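Local structure of phosphoribosylamine--glycine ligase (Thermotoga maritima, 1VKZ) at residues K107-T121 / H277-R289. The protein catalyses the ATP-dependent joining of glycine to 5-phospho-beta-D-ribosylamine, giving N(1)-(5-phospho-beta-D-ribosyl)glycinamide in de novo purine biosynthesis. Numbering follows the deposited sequence.
Sequences KVYAKRFMKKYGIRT and HDGDPYILEYNVR
The Y282 ring carries the aliphatic part of R120 on one face, with R120 CD over its centre in a CH-pi contact, 3.5 Å from the ring centroid, while the backbone of T121 lies at its edge. The arginine chain turns about its CG-CD bond (chi3 -50°), bringing the guanidinium beside the P281 carbonyl; R120 NH1 donates a hydrogen bond to P281 O at 3.0 Å, with the oxygen close to the guanidinium plane. D280 sits over a face of the same group; its OD2 is 3.6 Å from R120 NE, well outside the guanidinium plane, and attracts by charge alone. The Y286 ring has A110 CB at its edge and the selenium of M114, a selenomethionine, in an oblique Met-aromatic contact. Y286 OH lies at the edge of the F113 ring and is hydrogen-bonded to T255 OG1 of helix 242-261.

Between these aromatics I283 joins the two segments: its N–H points almost straight (171°) at R120 O, and its carbonyl O receives T121 OG1 at 3.0 Å. That hydroxyl is also gripped by K111 NZ, which pairs with D189 as well. I119 CG2 presses tightly on I283 CD1.

At the far end K107 NZ forms a 2.6 Å salt bridge with E285 OE1, approaching from above the carboxylate plane. Within the ATP-grasp domain, helix 107-116, closed by a Schellman motif at G118, packs against strand 280-287, an outermost strand of its antiparallel sheet; E285 and N287 of this strand are predicted magnesium ligands.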
# COMPACT_ATOMS: atom_id res chain seq x y z
N LYS A 107 13.65 -2.07 -7.60
CA LYS A 107 13.82 -0.65 -7.48
C LYS A 107 14.87 -0.12 -8.45
O LYS A 107 14.79 1.01 -8.87
CB LYS A 107 14.13 -0.29 -6.04
CG LYS A 107 12.92 -0.33 -5.15
CD LYS A 107 13.20 0.22 -3.73
CE LYS A 107 11.96 0.14 -2.82
NZ LYS A 107 10.99 1.20 -3.21
N VAL A 108 15.84 -0.96 -8.84
CA VAL A 108 16.79 -0.58 -9.87
C VAL A 108 16.13 -0.48 -11.23
O VAL A 108 16.35 0.50 -11.95
CB VAL A 108 17.90 -1.59 -9.99
CG1 VAL A 108 18.87 -1.16 -11.10
CG2 VAL A 108 18.63 -1.71 -8.65
N TYR A 109 15.36 -1.51 -11.62
CA TYR A 109 14.64 -1.43 -12.87
C TYR A 109 13.79 -0.17 -12.89
O TYR A 109 13.73 0.50 -13.90
CB TYR A 109 13.78 -2.66 -13.11
CG TYR A 109 12.85 -2.53 -14.32
CD1 TYR A 109 13.31 -2.81 -15.60
CD2 TYR A 109 11.54 -2.12 -14.18
CE1 TYR A 109 12.46 -2.71 -16.70
CE2 TYR A 109 10.70 -2.00 -15.26
CZ TYR A 109 11.17 -2.30 -16.51
OH TYR A 109 10.35 -2.19 -17.59
N ALA A 110 13.14 0.16 -11.77
CA ALA A 110 12.19 1.26 -11.76
C ALA A 110 12.90 2.54 -12.10
O ALA A 110 12.40 3.35 -12.88
CB ALA A 110 11.48 1.36 -10.41
N LYS A 111 14.11 2.70 -11.57
CA LYS A 111 14.91 3.91 -11.82
C LYS A 111 15.37 4.05 -13.24
O LYS A 111 15.41 5.16 -13.77
CB LYS A 111 16.13 3.92 -10.91
CG LYS A 111 15.83 4.36 -9.55
CD LYS A 111 15.25 5.77 -9.55
CE LYS A 111 15.70 6.60 -8.35
NZ LYS A 111 15.53 8.07 -8.60
N ARG A 112 15.75 2.94 -13.87
CA ARG A 112 16.21 2.99 -15.24
C ARG A 112 15.06 3.28 -16.18
O ARG A 112 15.19 3.98 -17.18
CB ARG A 112 16.95 1.72 -15.57
CG ARG A 112 18.38 1.80 -15.06
CD ARG A 112 19.01 0.50 -14.75
NE ARG A 112 20.37 0.64 -14.26
CZ ARG A 112 21.17 -0.40 -14.03
NH1 ARG A 112 20.73 -1.64 -14.20
NH2 ARG A 112 22.41 -0.20 -13.61
N PHE A 113 13.92 2.72 -15.82
CA PHE A 113 12.68 2.94 -16.51
C PHE A 113 12.37 4.44 -16.53
O PHE A 113 12.18 5.04 -17.58
CB PHE A 113 11.58 2.17 -15.78
CG PHE A 113 10.22 2.39 -16.33
CD1 PHE A 113 9.81 1.76 -17.48
CD2 PHE A 113 9.35 3.27 -15.72
CE1 PHE A 113 8.55 1.97 -17.97
CE2 PHE A 113 8.09 3.50 -16.23
CZ PHE A 113 7.69 2.85 -17.35
N MSE A 114 12.35 5.04 -15.35
CA MSE A 114 12.03 6.44 -15.23
C MSE A 114 13.03 7.39 -15.99
O MSE A 114 12.65 8.39 -16.60
CB MSE A 114 11.97 6.78 -13.76
CG MSE A 114 10.86 6.11 -13.04
SE MSE A 114 10.77 6.75 -11.19
CE MSE A 114 11.67 5.34 -10.14
N LYS A 115 14.32 7.07 -15.92
CA LYS A 115 15.32 7.83 -16.67
C LYS A 115 14.97 7.74 -18.16
O LYS A 115 14.90 8.75 -18.83
CB LYS A 115 16.72 7.29 -16.40
CG LYS A 115 17.86 8.29 -16.73
CD LYS A 115 19.18 7.58 -17.11
CE LYS A 115 19.79 6.79 -15.94
NZ LYS A 115 20.87 5.82 -16.35
N LYS A 116 14.70 6.53 -18.64
CA LYS A 116 14.32 6.27 -20.03
C LYS A 116 13.08 7.07 -20.48
O LYS A 116 13.11 7.78 -21.48
CB LYS A 116 14.03 4.78 -20.21
CG LYS A 116 14.42 4.20 -21.56
CD LYS A 116 13.96 2.75 -21.67
CE LYS A 116 14.20 2.22 -23.05
NZ LYS A 116 13.33 1.05 -23.35
N TYR A 117 12.01 6.99 -19.72
CA TYR A 117 10.79 7.63 -20.14
C TYR A 117 10.59 9.06 -19.58
O TYR A 117 9.49 9.61 -19.64
CB TYR A 117 9.64 6.65 -19.83
CG TYR A 117 9.74 5.40 -20.69
CD1 TYR A 117 9.45 5.46 -22.05
CD2 TYR A 117 10.17 4.19 -20.17
CE1 TYR A 117 9.56 4.34 -22.88
CE2 TYR A 117 10.29 3.05 -20.99
CZ TYR A 117 9.98 3.14 -22.34
OH TYR A 117 10.07 2.05 -23.17
N GLY A 118 11.65 9.67 -19.08
CA GLY A 118 11.62 11.08 -18.62
C GLY A 118 10.69 11.35 -17.45
O GLY A 118 10.00 12.37 -17.44
N ILE A 119 10.67 10.44 -16.48
CA ILE A 119 9.81 10.51 -15.32
C ILE A 119 10.62 11.11 -14.16
O ILE A 119 11.69 10.61 -13.80
CB ILE A 119 9.27 9.12 -14.98
CG1 ILE A 119 8.33 8.61 -16.10
CG2 ILE A 119 8.52 9.12 -13.66
CD1 ILE A 119 8.33 7.13 -16.22
N ARG A 120 10.10 12.18 -13.57
CA ARG A 120 10.88 12.98 -12.66
C ARG A 120 11.15 12.19 -11.41
O ARG A 120 10.24 11.75 -10.72
CB ARG A 120 10.17 14.29 -12.35
CG ARG A 120 10.99 15.24 -11.48
CD ARG A 120 10.26 16.54 -11.10
NE ARG A 120 9.67 17.23 -12.26
CZ ARG A 120 8.44 17.04 -12.73
NH1 ARG A 120 7.61 16.18 -12.16
NH2 ARG A 120 8.03 17.73 -13.78
N THR A 121 12.43 11.97 -11.14
CA THR A 121 12.84 11.19 -9.99
C THR A 121 14.19 11.70 -9.53
O THR A 121 14.84 12.44 -10.23
CB THR A 121 12.85 9.68 -10.38
OG1 THR A 121 13.06 8.88 -9.23
CG2 THR A 121 14.01 9.31 -11.31
N HIS A 277 8.87 18.46 -4.05
CA HIS A 277 10.14 19.10 -3.84
C HIS A 277 10.26 20.24 -4.83
O HIS A 277 10.14 20.04 -6.03
CB HIS A 277 11.24 18.08 -4.04
CG HIS A 277 12.61 18.66 -4.08
ND1 HIS A 277 13.17 19.33 -3.02
CD2 HIS A 277 13.55 18.66 -5.06
CE1 HIS A 277 14.38 19.74 -3.34
NE2 HIS A 277 14.64 19.33 -4.57
N ASP A 278 10.49 21.45 -4.33
CA ASP A 278 10.59 22.65 -5.16
C ASP A 278 9.48 22.74 -6.23
O ASP A 278 9.76 22.93 -7.41
CB ASP A 278 12.00 22.76 -5.77
CG ASP A 278 13.05 23.24 -4.76
OD1 ASP A 278 12.94 24.38 -4.29
OD2 ASP A 278 14.02 22.53 -4.38
N GLY A 279 8.23 22.59 -5.78
CA GLY A 279 7.05 22.73 -6.65
C GLY A 279 6.68 21.51 -7.49
O GLY A 279 5.62 21.47 -8.10
N ASP A 280 7.55 20.50 -7.54
CA ASP A 280 7.35 19.39 -8.47
C ASP A 280 7.29 18.09 -7.73
O ASP A 280 8.00 17.91 -6.76
CB ASP A 280 8.48 19.33 -9.50
CG ASP A 280 8.55 20.58 -10.36
OD1 ASP A 280 8.58 21.68 -9.79
OD2 ASP A 280 8.58 20.55 -11.61
N PRO A 281 6.43 17.19 -8.19
CA PRO A 281 6.39 15.85 -7.67
C PRO A 281 7.43 14.92 -8.30
O PRO A 281 7.52 14.82 -9.54
CB PRO A 281 4.96 15.39 -8.04
CG PRO A 281 4.67 16.09 -9.27
CD PRO A 281 5.40 17.39 -9.23
N TYR A 282 8.18 14.26 -7.41
CA TYR A 282 9.16 13.22 -7.73
C TYR A 282 8.63 11.87 -7.26
O TYR A 282 8.01 11.76 -6.18
CB TYR A 282 10.48 13.49 -7.03
CG TYR A 282 11.20 14.70 -7.54
CD1 TYR A 282 10.78 15.97 -7.20
CD2 TYR A 282 12.30 14.57 -8.35
CE1 TYR A 282 11.45 17.09 -7.68
CE2 TYR A 282 12.97 15.68 -8.86
CZ TYR A 282 12.54 16.93 -8.52
OH TYR A 282 13.22 18.01 -9.00
N ILE A 283 8.87 10.84 -8.09
CA ILE A 283 8.52 9.47 -7.77
C ILE A 283 9.60 8.81 -6.97
O ILE A 283 10.70 8.58 -7.48
CB ILE A 283 8.24 8.64 -9.02
CG1 ILE A 283 7.07 9.25 -9.79
CG2 ILE A 283 7.94 7.19 -8.62
CD1 ILE A 283 6.67 8.53 -11.03
N LEU A 284 9.27 8.50 -5.71
CA LEU A 284 10.14 7.78 -4.79
C LEU A 284 10.11 6.31 -5.02
O LEU A 284 11.10 5.64 -4.73
CB LEU A 284 9.71 8.04 -3.35
CG LEU A 284 9.82 9.49 -2.92
CD1 LEU A 284 9.46 9.61 -1.45
CD2 LEU A 284 11.21 9.99 -3.19
N GLU A 285 8.97 5.81 -5.50
CA GLU A 285 8.79 4.40 -5.77
C GLU A 285 7.43 4.17 -6.37
O GLU A 285 6.52 4.96 -6.23
CB GLU A 285 8.96 3.54 -4.52
CG GLU A 285 7.83 3.66 -3.55
CD GLU A 285 8.08 2.95 -2.23
OE1 GLU A 285 9.25 2.58 -1.91
OE2 GLU A 285 7.07 2.77 -1.52
N TYR A 286 7.33 3.04 -7.04
CA TYR A 286 6.10 2.52 -7.62
C TYR A 286 5.66 1.33 -6.76
O TYR A 286 6.47 0.50 -6.36
CB TYR A 286 6.39 2.00 -9.02
CG TYR A 286 6.61 3.03 -10.11
CD1 TYR A 286 5.66 4.01 -10.37
CD2 TYR A 286 7.74 2.98 -10.91
CE1 TYR A 286 5.88 4.94 -11.37
CE2 TYR A 286 7.94 3.89 -11.92
CZ TYR A 286 7.01 4.86 -12.13
OH TYR A 286 7.20 5.74 -13.15
N ASN A 287 4.37 1.26 -6.46
CA ASN A 287 3.76 0.03 -5.99
C ASN A 287 2.64 -0.32 -6.94
O ASN A 287 2.04 0.55 -7.56
CB ASN A 287 3.27 0.18 -4.54
CG ASN A 287 4.42 0.39 -3.55
OD1 ASN A 287 5.62 0.40 -3.93
ND2 ASN A 287 4.07 0.54 -2.26
N VAL A 288 2.41 -1.60 -7.12
CA VAL A 288 1.43 -2.07 -8.13
C VAL A 288 0.19 -2.60 -7.46
O VAL A 288 -0.41 -3.54 -7.93
CB VAL A 288 2.02 -3.16 -9.05
CG1 VAL A 288 3.13 -2.54 -9.92
CG2 VAL A 288 2.53 -4.33 -8.24
N ARG A 289 -0.17 -1.98 -6.36
CA ARG A 289 -1.41 -2.25 -5.71
C ARG A 289 -1.67 -1.07 -4.76
O ARG A 289 -0.82 -0.21 -4.60
CB ARG A 289 -1.34 -3.57 -4.97
CG ARG A 289 -0.04 -3.82 -4.23
CD ARG A 289 0.25 -2.84 -3.11
NE ARG A 289 1.54 -3.09 -2.46
CZ ARG A 289 1.99 -2.42 -1.40
NH1 ARG A 289 1.27 -1.45 -0.84
NH2 ARG A 289 3.18 -2.72 -0.89
O HOH W 1 9.03 -0.54 -4.64